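Local coordinates for succinate-semialdehyde dehydrogenase (Synechococcus sp., PDB 4ITA), which probably oxidises succinic semialdehyde to succinate with NADP+ as cofactor, the reduced form of which, NADPH, is bound in this structure, at residues 152-166 with 181-195. Numbering follows the deposited sequence.
Sequences VAVLKHASNVPQCAL and VFQTLLIGASQVEQV. With NDP (NADPH dihydro-nicotinamide-adenine-dinucleotide phosphate), chain C; EDO (1,2-ethanediol), chain E; EDO (1,2-ethanediol), chain H; EDO (1,2-ethanediol), chain N.
Lys-156 reaches from the end of strand 152-156 across Ile-187, the two side chains passing at a slant with CG of Lys-156 only 3.5 Å from CG1 of Ile-187. Its CG stands anti to the backbone N (chi1 -179°), and bends at chi2 and chi4 turn the ammonium onward past the end of the strand, toward the carbonyls of the two following loops. There NZ donates to the backbone O of Ile-187 (2.9 Å), to its own neighbour His-157 O, and to phosphate oxygen O1X of NADPH (2.8 Å). Val-192 meets the lysine's CD almost at right angles through CG2, which also packs against the adenine at C2A, while Ala-189 CB rests on the same base.

Behind this end, strands 152-156 and 182-185 run parallel, their axes 18° apart, joined by four backbone hydrogen bonds; helix 162-175 completes the beta-alpha-beta crossover. On the helix side, Phe-182, its CG anti to N (chi1 -176°), brings CZ to 3.8 Å from Leu-155 CB. Beside Leu-155, Thr-184 OG1 donates to Ala-165 O from above the carbonyl plane (2.8 Å), and its CG2 packs on Ala-165 CB, tying strand to helix. On the other sheet face Leu-185 CD1 slants against Val-154 CB.

In place of Lys-156 an alanine would remove the ammonium, which would probably cost O1X one donor and the carbonyls of His-157 and Ile-187 their charged partner. Ser-159 grips the phosphate as well, OG on O1X (2.7 Å) and N on O3X, an arrangement consistent with selection for NADPH's 2'-phosphate in this Rossmann-type domain.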
loop_
_atom_site.group_PDB
_atom_site.type_symbol
_atom_site.label_atom_id
_atom_site.label_comp_id
_atom_site.label_asym_id
_atom_site.label_seq_id
_atom_site.Cartn_x
_atom_site.Cartn_y
_atom_site.Cartn_z
ATOM N N VAL A 152 -16.004 -8.178 0.111
ATOM C CA VAL A 152 -17.050 -7.903 -0.867
ATOM C C VAL A 152 -16.612 -6.688 -1.682
ATOM O O VAL A 152 -15.686 -5.961 -1.288
ATOM C CB VAL A 152 -18.439 -7.699 -0.231
ATOM C CG1 VAL A 152 -18.827 -8.926 0.576
ATOM C CG2 VAL A 152 -18.474 -6.441 0.629
ATOM N N ALA A 153 -17.243 -6.479 -2.834
ATOM C CA ALA A 153 -16.776 -5.444 -3.736
ATOM C C ALA A 153 -17.899 -4.646 -4.352
ATOM O O ALA A 153 -18.971 -5.175 -4.657
ATOM C CB ALA A 153 -15.919 -6.052 -4.828
ATOM N N VAL A 154 -17.640 -3.358 -4.527
ATOM C CA VAL A 154 -18.488 -2.503 -5.345
ATOM C C VAL A 154 -17.640 -1.996 -6.500
ATOM O O VAL A 154 -16.504 -1.560 -6.303
ATOM C CB VAL A 154 -19.153 -1.350 -4.537
ATOM C CG1 VAL A 154 -20.151 -1.922 -3.534
ATOM C CG2 VAL A 154 -18.103 -0.484 -3.822
ATOM N N LEU A 155 -18.192 -2.092 -7.703
ATOM C CA LEU A 155 -17.486 -1.722 -8.924
ATOM C C LEU A 155 -18.054 -0.447 -9.522
ATOM O O LEU A 155 -19.251 -0.374 -9.802
ATOM C CB LEU A 155 -17.628 -2.835 -9.958
ATOM C CG LEU A 155 -17.225 -2.506 -11.400
ATOM C CD1 LEU A 155 -15.730 -2.242 -11.543
ATOM C CD2 LEU A 155 -17.680 -3.612 -12.353
ATOM N N LYS A 156 -17.198 0.547 -9.724
ATOM C CA LYS A 156 -17.527 1.682 -10.574
ATOM C C LYS A 156 -16.745 1.489 -11.861
ATOM O O LYS A 156 -15.527 1.694 -11.915
ATOM C CB LYS A 156 -17.183 3.017 -9.899
ATOM C CG LYS A 156 -17.540 4.250 -10.735
ATOM C CD LYS A 156 -16.347 4.829 -11.513
ATOM C CE LYS A 156 -16.740 6.067 -12.332
ATOM N NZ LYS A 156 -17.596 5.738 -13.517
ATOM N N HIS A 157 -17.444 1.034 -12.894
ATOM C CA HIS A 157 -16.825 0.809 -14.189
ATOM C C HIS A 157 -16.875 2.102 -14.994
ATOM O O HIS A 157 -17.523 3.079 -14.607
ATOM C CB HIS A 157 -17.537 -0.333 -14.932
ATOM C CG HIS A 157 -16.615 -1.207 -15.724
ATOM N ND1 HIS A 157 -15.451 -0.737 -16.295
ATOM C CD2 HIS A 157 -16.685 -2.525 -16.034
ATOM C CE1 HIS A 157 -14.841 -1.730 -16.921
ATOM N NE2 HIS A 157 -15.570 -2.823 -16.781
ATOM N N ALA A 158 -16.186 2.102 -16.126
ATOM C CA ALA A 158 -16.190 3.252 -17.014
ATOM C C ALA A 158 -17.611 3.502 -17.518
ATOM O O ALA A 158 -18.388 2.562 -17.711
ATOM C CB ALA A 158 -15.252 2.997 -18.172
ATOM N N SER A 159 -17.941 4.768 -17.754
ATOM C CA SER A 159 -19.308 5.143 -18.104
ATOM C C SER A 159 -19.756 4.676 -19.481
ATOM O O SER A 159 -20.955 4.686 -19.780
ATOM C CB SER A 159 -19.488 6.656 -17.979
ATOM O OG SER A 159 -19.543 7.047 -16.624
ATOM N N ASN A 160 -18.801 4.275 -20.314
ATOM C CA ASN A 160 -19.100 3.794 -21.657
ATOM C C ASN A 160 -19.175 2.272 -21.770
ATOM O O ASN A 160 -19.415 1.744 -22.849
ATOM C CB ASN A 160 -18.079 4.337 -22.657
ATOM C CG ASN A 160 -16.662 3.907 -22.331
ATOM O OD1 ASN A 160 -16.279 3.833 -21.165
ATOM N ND2 ASN A 160 -15.872 3.623 -23.364
ATOM N N VAL A 161 -18.988 1.560 -20.663
ATOM C CA VAL A 161 -19.201 0.106 -20.690
ATOM C C VAL A 161 -20.238 -0.406 -19.673
ATOM O O VAL A 161 -19.992 -1.395 -18.967
ATOM C CB VAL A 161 -17.861 -0.694 -20.601
ATOM C CG1 VAL A 161 -17.010 -0.441 -21.832
ATOM C CG2 VAL A 161 -17.084 -0.345 -19.337
ATOM N N PRO A 162 -21.419 0.238 -19.615
ATOM C CA PRO A 162 -22.421 -0.206 -18.638
ATOM C C PRO A 162 -22.899 -1.642 -18.868
ATOM O O PRO A 162 -23.135 -2.353 -17.894
ATOM C CB PRO A 162 -23.570 0.800 -18.832
ATOM C CG PRO A 162 -23.423 1.270 -20.231
ATOM C CD PRO A 162 -21.946 1.320 -20.470
ATOM N N GLN A 163 -23.046 -2.075 -20.116
ATOM C CA GLN A 163 -23.475 -3.453 -20.345
ATOM C C GLN A 163 -22.430 -4.469 -19.897
ATOM O O GLN A 163 -22.778 -5.524 -19.367
ATOM C CB GLN A 163 -23.874 -3.687 -21.801
ATOM C CG GLN A 163 -25.073 -2.864 -22.241
ATOM C CD GLN A 163 -25.527 -3.231 -23.636
ATOM O OE1 GLN A 163 -25.770 -4.403 -23.933
ATOM N NE2 GLN A 163 -25.630 -2.232 -24.505
ATOM N N CYS A 164 -21.153 -4.157 -20.092
ATOM C CA CYS A 164 -20.098 -5.025 -19.575
ATOM C C CYS A 164 -20.160 -5.094 -18.058
ATOM O O CYS A 164 -20.083 -6.172 -17.471
ATOM C CB CYS A 164 -18.709 -4.539 -20.008
ATOM S SG CYS A 164 -18.354 -4.712 -21.771
ATOM N N ALA A 165 -20.319 -3.932 -17.438
ATOM C CA ALA A 165 -20.380 -3.854 -15.986
ATOM C C ALA A 165 -21.561 -4.660 -15.424
ATOM O O ALA A 165 -21.415 -5.403 -14.447
ATOM C CB ALA A 165 -20.440 -2.408 -15.552
ATOM N N LEU A 166 -22.728 -4.533 -16.050
ATOM C CA LEU A 166 -23.894 -5.303 -15.620
ATOM C C LEU A 166 -23.701 -6.798 -15.874
ATOM O O LEU A 166 -24.113 -7.630 -15.069
ATOM C CB LEU A 166 -25.153 -4.793 -16.312
ATOM C CG LEU A 166 -25.542 -3.370 -15.922
ATOM C CD1 LEU A 166 -26.608 -2.828 -16.865
ATOM C CD2 LEU A 166 -26.009 -3.315 -14.472
ATOM N N VAL A 181 -22.431 -9.415 -2.368
ATOM C CA VAL A 181 -21.013 -9.739 -2.385
ATOM C C VAL A 181 -20.290 -9.000 -3.508
ATOM O O VAL A 181 -19.135 -8.602 -3.349
ATOM C CB VAL A 181 -20.801 -11.269 -2.437
ATOM C CG1 VAL A 181 -19.353 -11.624 -2.763
ATOM C CG2 VAL A 181 -21.236 -11.889 -1.110
ATOM N N PHE A 182 -20.959 -8.828 -4.641
ATOM C CA PHE A 182 -20.421 -8.024 -5.731
ATOM C C PHE A 182 -21.546 -7.175 -6.293
ATOM O O PHE A 182 -22.601 -7.703 -6.649
ATOM C CB PHE A 182 -19.826 -8.899 -6.843
ATOM C CG PHE A 182 -19.163 -8.105 -7.943
ATOM C CD1 PHE A 182 -19.917 -7.492 -8.944
ATOM C CD2 PHE A 182 -17.789 -7.975 -7.972
ATOM C CE1 PHE A 182 -19.297 -6.749 -9.950
ATOM C CE2 PHE A 182 -17.162 -7.237 -8.974
ATOM C CZ PHE A 182 -17.921 -6.624 -9.960
ATOM N N GLN A 183 -21.327 -5.869 -6.391
ATOM C CA GLN A 183 -22.344 -4.993 -6.955
ATOM C C GLN A 183 -21.735 -4.005 -7.917
ATOM O O GLN A 183 -20.783 -3.300 -7.582
ATOM C CB GLN A 183 -23.097 -4.227 -5.861
ATOM C CG GLN A 183 -23.927 -5.103 -4.925
ATOM C CD GLN A 183 -24.587 -4.282 -3.830
ATOM O OE1 GLN A 183 -25.756 -3.890 -3.936
ATOM N NE2 GLN A 183 -23.833 -3.996 -2.782
ATOM N N THR A 184 -22.307 -3.946 -9.109
ATOM C CA THR A 184 -21.985 -2.916 -10.080
ATOM C C THR A 184 -22.735 -1.633 -9.763
ATOM O O THR A 184 -23.956 -1.640 -9.586
ATOM C CB THR A 184 -22.345 -3.405 -11.474
ATOM O OG1 THR A 184 -21.373 -4.380 -11.863
ATOM C CG2 THR A 184 -22.363 -2.258 -12.489
ATOM N N LEU A 185 -21.990 -0.539 -9.661
ATOM C CA LEU A 185 -22.570 0.782 -9.437
ATOM C C LEU A 185 -22.556 1.553 -10.737
ATOM O O LEU A 185 -21.486 1.927 -11.234
ATOM C CB LEU A 185 -21.784 1.557 -8.373
ATOM C CG LEU A 185 -21.524 0.846 -7.043
ATOM C CD1 LEU A 185 -20.753 1.763 -6.107
ATOM C CD2 LEU A 185 -22.821 0.392 -6.389
ATOM N N LEU A 186 -23.738 1.801 -11.295
ATOM C CA LEU A 186 -23.844 2.645 -12.483
ATOM C C LEU A 186 -23.777 4.093 -12.030
ATOM O O LEU A 186 -24.799 4.733 -11.795
ATOM C CB LEU A 186 -25.138 2.359 -13.252
ATOM C CG LEU A 186 -25.226 0.962 -13.881
ATOM C CD1 LEU A 186 -26.507 0.857 -14.721
ATOM C CD2 LEU A 186 -23.997 0.629 -14.713
ATOM N N ILE A 187 -22.554 4.586 -11.859
ATOM C CA ILE A 187 -22.323 5.933 -11.352
ATOM C C ILE A 187 -21.191 6.604 -12.105
ATOM O O ILE A 187 -20.327 5.926 -12.677
ATOM C CB ILE A 187 -22.002 5.936 -9.832
ATOM C CG1 ILE A 187 -20.686 5.201 -9.527
ATOM C CG2 ILE A 187 -23.175 5.369 -9.028
ATOM C CD1 ILE A 187 -20.274 5.249 -8.053
ATOM N N GLY A 188 -21.202 7.931 -12.102
ATOM C CA GLY A 188 -20.173 8.707 -12.768
ATOM C C GLY A 188 -18.992 8.981 -11.862
ATOM O O GLY A 188 -19.015 8.689 -10.660
ATOM N N ALA A 189 -17.956 9.579 -12.441
ATOM C CA ALA A 189 -16.736 9.869 -11.699
ATOM C C ALA A 189 -16.978 10.755 -10.475
ATOM O O ALA A 189 -16.351 10.561 -9.429
ATOM C CB ALA A 189 -15.682 10.496 -12.622
ATOM N N SER A 190 -17.899 11.712 -10.593
ATOM C CA SER A 190 -18.184 12.635 -9.486
ATOM C C SER A 190 -18.814 11.954 -8.273
ATOM O O SER A 190 -18.863 12.531 -7.186
ATOM C CB SER A 190 -19.093 13.778 -9.946
ATOM O OG SER A 190 -20.389 13.296 -10.268
ATOM N N GLN A 191 -19.287 10.725 -8.459
ATOM C CA GLN A 191 -20.031 10.031 -7.418
ATOM C C GLN A 191 -19.146 9.105 -6.594
ATOM O O GLN A 191 -19.583 8.535 -5.593
ATOM C CB GLN A 191 -21.171 9.240 -8.053
ATOM C CG GLN A 191 -22.052 10.091 -8.956
ATOM C CD GLN A 191 -23.300 9.374 -9.395
ATOM O OE1 GLN A 191 -23.363 8.832 -10.495
ATOM N NE2 GLN A 191 -24.323 9.398 -8.547
ATOM N N VAL A 192 -17.902 8.957 -7.020
ATOM C CA VAL A 192 -16.964 8.054 -6.356
ATOM C C VAL A 192 -16.561 8.555 -4.961
ATOM O O VAL A 192 -16.360 7.765 -4.036
ATOM C CB VAL A 192 -15.731 7.826 -7.247
ATOM C CG1 VAL A 192 -14.651 7.049 -6.505
ATOM C CG2 VAL A 192 -16.144 7.082 -8.503
ATOM N N GLU A 193 -16.461 9.875 -4.806
ATOM C CA GLU A 193 -16.073 10.443 -3.519
ATOM C C GLU A 193 -16.981 9.963 -2.375
ATOM O O GLU A 193 -16.496 9.625 -1.290
ATOM C CB GLU A 193 -16.029 11.977 -3.603
ATOM C CG GLU A 193 -15.737 12.675 -2.276
ATOM C CD GLU A 193 -15.450 14.161 -2.429
ATOM O OE1 GLU A 193 -15.245 14.629 -3.565
ATOM O OE2 GLU A 193 -15.410 14.843 -1.395
ATOM N N GLN A 194 -18.293 9.927 -2.609
ATOM C CA GLN A 194 -19.214 9.414 -1.593
ATOM C C GLN A 194 -18.832 8.003 -1.159
ATOM O O GLN A 194 -18.855 7.672 0.028
ATOM C CB GLN A 194 -20.649 9.392 -2.121
ATOM C CG GLN A 194 -21.636 8.772 -1.136
ATOM C CD GLN A 194 -23.019 8.585 -1.714
ATOM O OE1 GLN A 194 -23.322 9.076 -2.798
ATOM N NE2 GLN A 194 -23.862 7.852 -0.997
ATOM N N VAL A 195 -18.471 7.169 -2.128
ATOM C CA VAL A 195 -18.119 5.787 -1.832
ATOM C C VAL A 195 -16.839 5.716 -0.988
ATOM O O VAL A 195 -16.802 5.048 0.044
ATOM C CB VAL A 195 -17.996 4.961 -3.111
ATOM C CG1 VAL A 195 -17.745 3.502 -2.761
ATOM C CG2 VAL A 195 -19.276 5.071 -3.928
HETATM P PA NDP C . -9.785 7.246 -17.058
HETATM O O1A NDP C . -8.836 7.433 -15.910
HETATM O O2A NDP C . -10.372 8.446 -17.748
HETATM O O5B NDP C . -11.009 6.345 -16.558
HETATM C C5B NDP C . -10.812 5.128 -15.828
HETATM C C4B NDP C . -11.883 4.962 -14.753
HETATM O O4B NDP C . -11.729 6.002 -13.784
HETATM C C3B NDP C . -13.305 5.113 -15.282
HETATM O O3B NDP C . -14.178 4.296 -14.490
HETATM C C2B NDP C . -13.608 6.575 -15.016
HETATM O O2B NDP C . -14.996 6.858 -14.898
HETATM C C1B NDP C . -12.956 6.727 -13.670
HETATM N N9A NDP C . -12.580 8.101 -13.306
HETATM C C8A NDP C . -12.089 9.075 -14.098
HETATM N N7A NDP C . -11.834 10.186 -13.367
HETATM C C5A NDP C . -12.146 9.910 -12.091
HETATM C C6A NDP C . -12.125 10.620 -10.802
HETATM N N6A NDP C . -11.691 11.894 -10.742
HETATM N N1A NDP C . -12.547 9.948 -9.714
HETATM C C2A NDP C . -12.974 8.679 -9.763
HETATM N N3A NDP C . -13.028 7.970 -10.900
HETATM C C4A NDP C . -12.632 8.534 -12.059
HETATM O O3 NDP C . -8.964 6.276 -18.073
HETATM P PN NDP C . -8.917 6.133 -19.690
HETATM O O1N NDP C . -8.927 7.484 -20.371
HETATM O O2N NDP C . -9.917 5.076 -20.072
HETATM O O5D NDP C . -7.444 5.515 -19.887
HETATM C C5D NDP C . -7.135 4.216 -19.399
HETATM C C4D NDP C . -5.842 4.262 -18.605
HETATM O O4D NDP C . -5.734 3.089 -17.786
HETATM C C3D NDP C . -4.607 4.274 -19.482
HETATM O O3D NDP C . -3.646 5.205 -18.970
HETATM C C2D NDP C . -4.145 2.834 -19.376
HETATM O O2D NDP C . -2.757 2.726 -19.695
HETATM C C1D NDP C . -4.426 2.527 -17.919
HETATM N N1N NDP C . -4.433 1.074 -17.703
HETATM C C2N NDP C . -3.760 0.539 -16.670
HETATM C C3N NDP C . -3.369 -0.799 -16.712
HETATM C C7N NDP C . -2.645 -1.440 -15.566
HETATM O O7N NDP C . -3.020 -2.548 -15.187
HETATM N N7N NDP C . -1.623 -0.810 -14.994
HETATM C C4N NDP C . -3.651 -1.651 -17.926
HETATM C C5N NDP C . -4.766 -1.086 -18.676
HETATM C C6N NDP C . -5.111 0.255 -18.534
HETATM P P2B NDP C . -15.825 7.523 -16.102
HETATM O O1X NDP C . -17.199 7.640 -15.508
HETATM O O2X NDP C . -15.187 8.863 -16.383
HETATM O O3X NDP C . -15.781 6.591 -17.275
HETATM C C1 EDO E . -23.892 -10.603 -7.685
HETATM O O1 EDO E . -25.253 -10.519 -7.254
HETATM C C2 EDO E . -23.070 -11.414 -6.693
HETATM O O2 EDO E . -23.082 -10.800 -5.400
HETATM C C1 EDO H . -24.138 12.789 -6.643
HETATM O O1 EDO H . -23.873 11.378 -6.627
HETATM C C2 EDO H . -22.880 13.540 -7.051
HETATM O O2 EDO H . -22.617 13.344 -8.446
HETATM C C1 EDO N . -23.075 12.879 -2.836
HETATM O O1 EDO N . -23.161 12.092 -1.649
HETATM C C2 EDO N . -21.938 13.880 -2.668
HETATM O O2 EDO N . -20.664 13.222 -2.545
HETATM O O HOH W 1 -21.163 -5.208 -2.860
HETATM O O HOH W 2 -20.261 0.544 -13.303
HETATM O O HOH W 3 -20.479 3.708 -14.587
#